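Local coordinates for protein peruvianin-I (Thevetia peruviana, PDB 6ORM) that is a germin-like protein of the latex that acts as a cysteine peptidase, at residues Cys11-Asn16 against Ala66-Gly71. Sequence-based numbering, arbitrary orientation.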
ATOM      1  N   CYS A  11       0.319  12.211  14.257  1.00 47.32           N
ATOM      2  CA  CYS A  11       1.350  11.490  14.988  1.00 48.99           C
ATOM      3  C   CYS A  11       2.652  12.270  14.888  1.00 47.32           C
ATOM      4  O   CYS A  11       3.530  11.912  14.096  1.00 45.52           O
ATOM      5  CB  CYS A  11       1.506  10.075  14.420  1.00 50.89           C
ATOM      6  SG  CYS A  11       2.377   8.894  15.468  1.00 53.44           S
ATOM      7  N   LEU A  12       2.778  13.347  15.664  1.00 47.68           N
ATOM      8  CA  LEU A  12       3.903  14.259  15.494  1.00 46.94           C
ATOM      9  C   LEU A  12       5.210  13.545  15.798  1.00 47.49           C
ATOM     10  O   LEU A  12       5.358  12.920  16.851  1.00 49.17           O
ATOM     11  CB  LEU A  12       3.756  15.471  16.411  1.00 47.34           C
ATOM     12  CG  LEU A  12       2.402  16.169  16.513  1.00 48.44           C
ATOM     13  CD1 LEU A  12       2.517  17.343  17.465  1.00 49.89           C
ATOM     14  CD2 LEU A  12       1.922  16.623  15.152  1.00 47.01           C
ATOM     15  N   ALA A  13       6.157  13.644  14.869  1.00 46.37           N
ATOM     16  CA  ALA A  13       7.459  13.020  15.052  1.00 47.01           C
ATOM     17  C   ALA A  13       8.107  13.492  16.348  1.00 49.39           C
ATOM     18  O   ALA A  13       8.245  14.695  16.588  1.00 49.53           O
ATOM     19  CB  ALA A  13       8.367  13.330  13.859  1.00 44.87           C
ATOM     20  N   ASP A  14       8.489  12.537  17.192  1.00 50.60           N
ATOM     21  CA  ASP A  14       9.332  12.819  18.353  1.00 53.93           C
ATOM     22  C   ASP A  14      10.774  12.751  17.874  1.00 55.20           C
ATOM     23  O   ASP A  14      11.362  11.670  17.791  1.00 55.31           O
ATOM     24  CB  ASP A  14       9.059  11.828  19.480  1.00 55.15           C
ATOM     25  CG  ASP A  14       9.896  12.109  20.721  1.00 56.72           C
ATOM     26  OD1 ASP A  14      10.684  13.081  20.716  1.00 56.63           O
ATOM     27  OD2 ASP A  14       9.762  11.358  21.710  1.00 58.15           O
ATOM     28  N   LEU A  15      11.341  13.908  17.543  1.00 53.58           N
ATOM     29  CA  LEU A  15      12.688  13.947  16.962  1.00 56.03           C
ATOM     30  C   LEU A  15      13.801  13.704  17.965  1.00 61.25           C
ATOM     31  O   LEU A  15      14.945  13.480  17.529  1.00 61.31           O
ATOM     32  CB  LEU A  15      12.902  15.294  16.272  1.00 54.77           C
ATOM     33  CG  LEU A  15      11.918  15.580  15.144  1.00 52.80           C
ATOM     34  CD1 LEU A  15      12.190  16.951  14.550  1.00 52.77           C
ATOM     35  CD2 LEU A  15      12.001  14.495  14.082  1.00 51.34           C
ATOM     36  N   ASN A  16      13.535  13.768  19.262  1.00 62.12           N
ATOM     37  CA  ASN A  16      14.557  13.466  20.249  1.00 65.22           C
ATOM     38  C   ASN A  16      14.310  12.133  20.938  1.00 65.61           C
ATOM     39  O   ASN A  16      14.888  11.866  22.002  1.00 68.09           O
ATOM     40  CB  ASN A  16      14.655  14.606  21.263  1.00 68.09           C
ATOM     41  CG  ASN A  16      15.212  15.868  20.635  1.00 68.67           C
ATOM     42  OD1 ASN A  16      16.310  15.855  20.081  1.00 69.00           O
ATOM     43  ND2 ASN A  16      14.452  16.960  20.705  1.00 68.41           N
ATOM     44  N   ALA A  66       4.734  17.373  12.201  1.00 42.00           N
ATOM     45  CA  ALA A  66       3.355  17.018  11.886  1.00 41.63           C
ATOM     46  C   ALA A  66       3.221  16.256  10.573  1.00 40.24           C
ATOM     47  O   ALA A  66       2.166  15.662  10.332  1.00 40.76           O
ATOM     48  CB  ALA A  66       2.483  18.274  11.844  1.00 42.18           C
ATOM     49  N   LEU A  67       4.248  16.266   9.719  1.00 40.75           N
ATOM     50  CA  LEU A  67       4.200  15.490   8.484  1.00 39.38           C
ATOM     51  C   LEU A  67       4.311  13.993   8.731  1.00 39.57           C
ATOM     52  O   LEU A  67       3.969  13.204   7.842  1.00 39.02           O
ATOM     53  CB  LEU A  67       5.316  15.938   7.538  1.00 38.26           C
ATOM     54  CG  LEU A  67       5.181  17.351   6.974  1.00 38.21           C
ATOM     55  CD1 LEU A  67       6.346  17.667   6.046  1.00 37.55           C
ATOM     56  CD2 LEU A  67       3.848  17.512   6.252  1.00 37.86           C
ATOM     57  N   ASN A  68       4.785  13.589   9.908  1.00 39.70           N
ATOM     58  CA  ASN A  68       4.972  12.177  10.212  1.00 39.86           C
ATOM     59  C   ASN A  68       3.663  11.417  10.035  1.00 40.88           C
ATOM     60  O   ASN A  68       2.625  11.807  10.579  1.00 42.81           O
ATOM     61  CB  ASN A  68       5.501  12.029  11.640  1.00 40.82           C
ATOM     62  CG  ASN A  68       5.957  10.618  11.962  1.00 41.08           C
ATOM     63  OD1 ASN A  68       6.650   9.973  11.173  1.00 40.85           O
ATOM     64  ND2 ASN A  68       5.577  10.135  13.140  1.00 41.42           N
ATOM     65  N   THR A  69       3.716  10.346   9.237  1.00 38.95           N
ATOM     66  CA  THR A  69       2.645   9.427   8.855  1.00 39.02           C
ATOM     67  C   THR A  69       1.710   9.993   7.783  1.00 39.16           C
ATOM     68  O   THR A  69       0.828   9.270   7.324  1.00 39.07           O
ATOM     69  CB  THR A  69       1.775   8.958  10.041  1.00 40.05           C
ATOM     70  OG1 THR A  69       0.909  10.027  10.449  1.00 40.32           O
ATOM     71  CG2 THR A  69       2.636   8.503  11.219  1.00 40.32           C
ATOM     72  N   LEU A  70       1.866  11.248   7.357  1.00 39.75           N
ATOM     73  CA  LEU A  70       0.866  11.883   6.508  1.00 39.75           C
ATOM     74  C   LEU A  70       1.264  11.951   5.036  1.00 38.61           C
ATOM     75  O   LEU A  70       0.488  12.467   4.225  1.00 37.94           O
ATOM     76  CB  LEU A  70       0.550  13.286   7.040  1.00 39.78           C
ATOM     77  CG  LEU A  70      -0.058  13.279   8.448  1.00 40.53           C
ATOM     78  CD1 LEU A  70      -0.533  14.667   8.857  1.00 40.40           C
ATOM     79  CD2 LEU A  70      -1.197  12.265   8.558  1.00 40.84           C
ATOM     80  N   GLY A  71       2.448  11.456   4.674  1.00 38.61           N
ATOM     81  CA  GLY A  71       2.736  11.112   3.294  1.00 38.21           C
ATOM     82  C   GLY A  71       3.132  12.237   2.364  1.00 38.44           C
ATOM     83  O   GLY A  71       3.069  12.053   1.143  1.00 38.30           O
TER
HETATM   84  O   HOH W   1       1.513  13.751  12.234  1.00 41.64           O
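The side-chain amide of N68 reaches across to the backbone of C11, its ND2 donating to C11 O at 2.9 Å with an N-H...O angle of 152°. The acceptor lies close to the plane of the amide, whereas the donor sits 24° out of the carbonyl plane of C11. With CG of N68 anti to its own backbone N (chi1 -170°), the amide is turned to the C11 carbonyl; CB of N68, placed by the backbone, lies 3.9 Å from CB of A13. On one flank CD2 of L12 rests on A66, 3.6 Å from its CA; on the other, CB of C11 meets CG2 of T69 at 3.7 Å. A water joins the two backbones as well, accepting from C11 N and donating to A66 O and N68 O, each at 2.8 Å. The contact ties the extended N-terminal segment, characteristic of germin-like proteins, to the loop leading into strand 73-79 of the cupin domain, where L67 to L70 form a type II beta turn closed by L70 N to L67 O. The amide of N68 is held at both ends, since ND2 also donates to Y24 O and OD1 accepts from Q154 NE2. An alanine in place of N68 would remove this amide and probably leave the carbonyls of C11 and Y24 without their shared donor. C11 is fixed further by its disulfide to C26, while I128 of a second subunit packs on A66 and L70, and I21 of a third on C11.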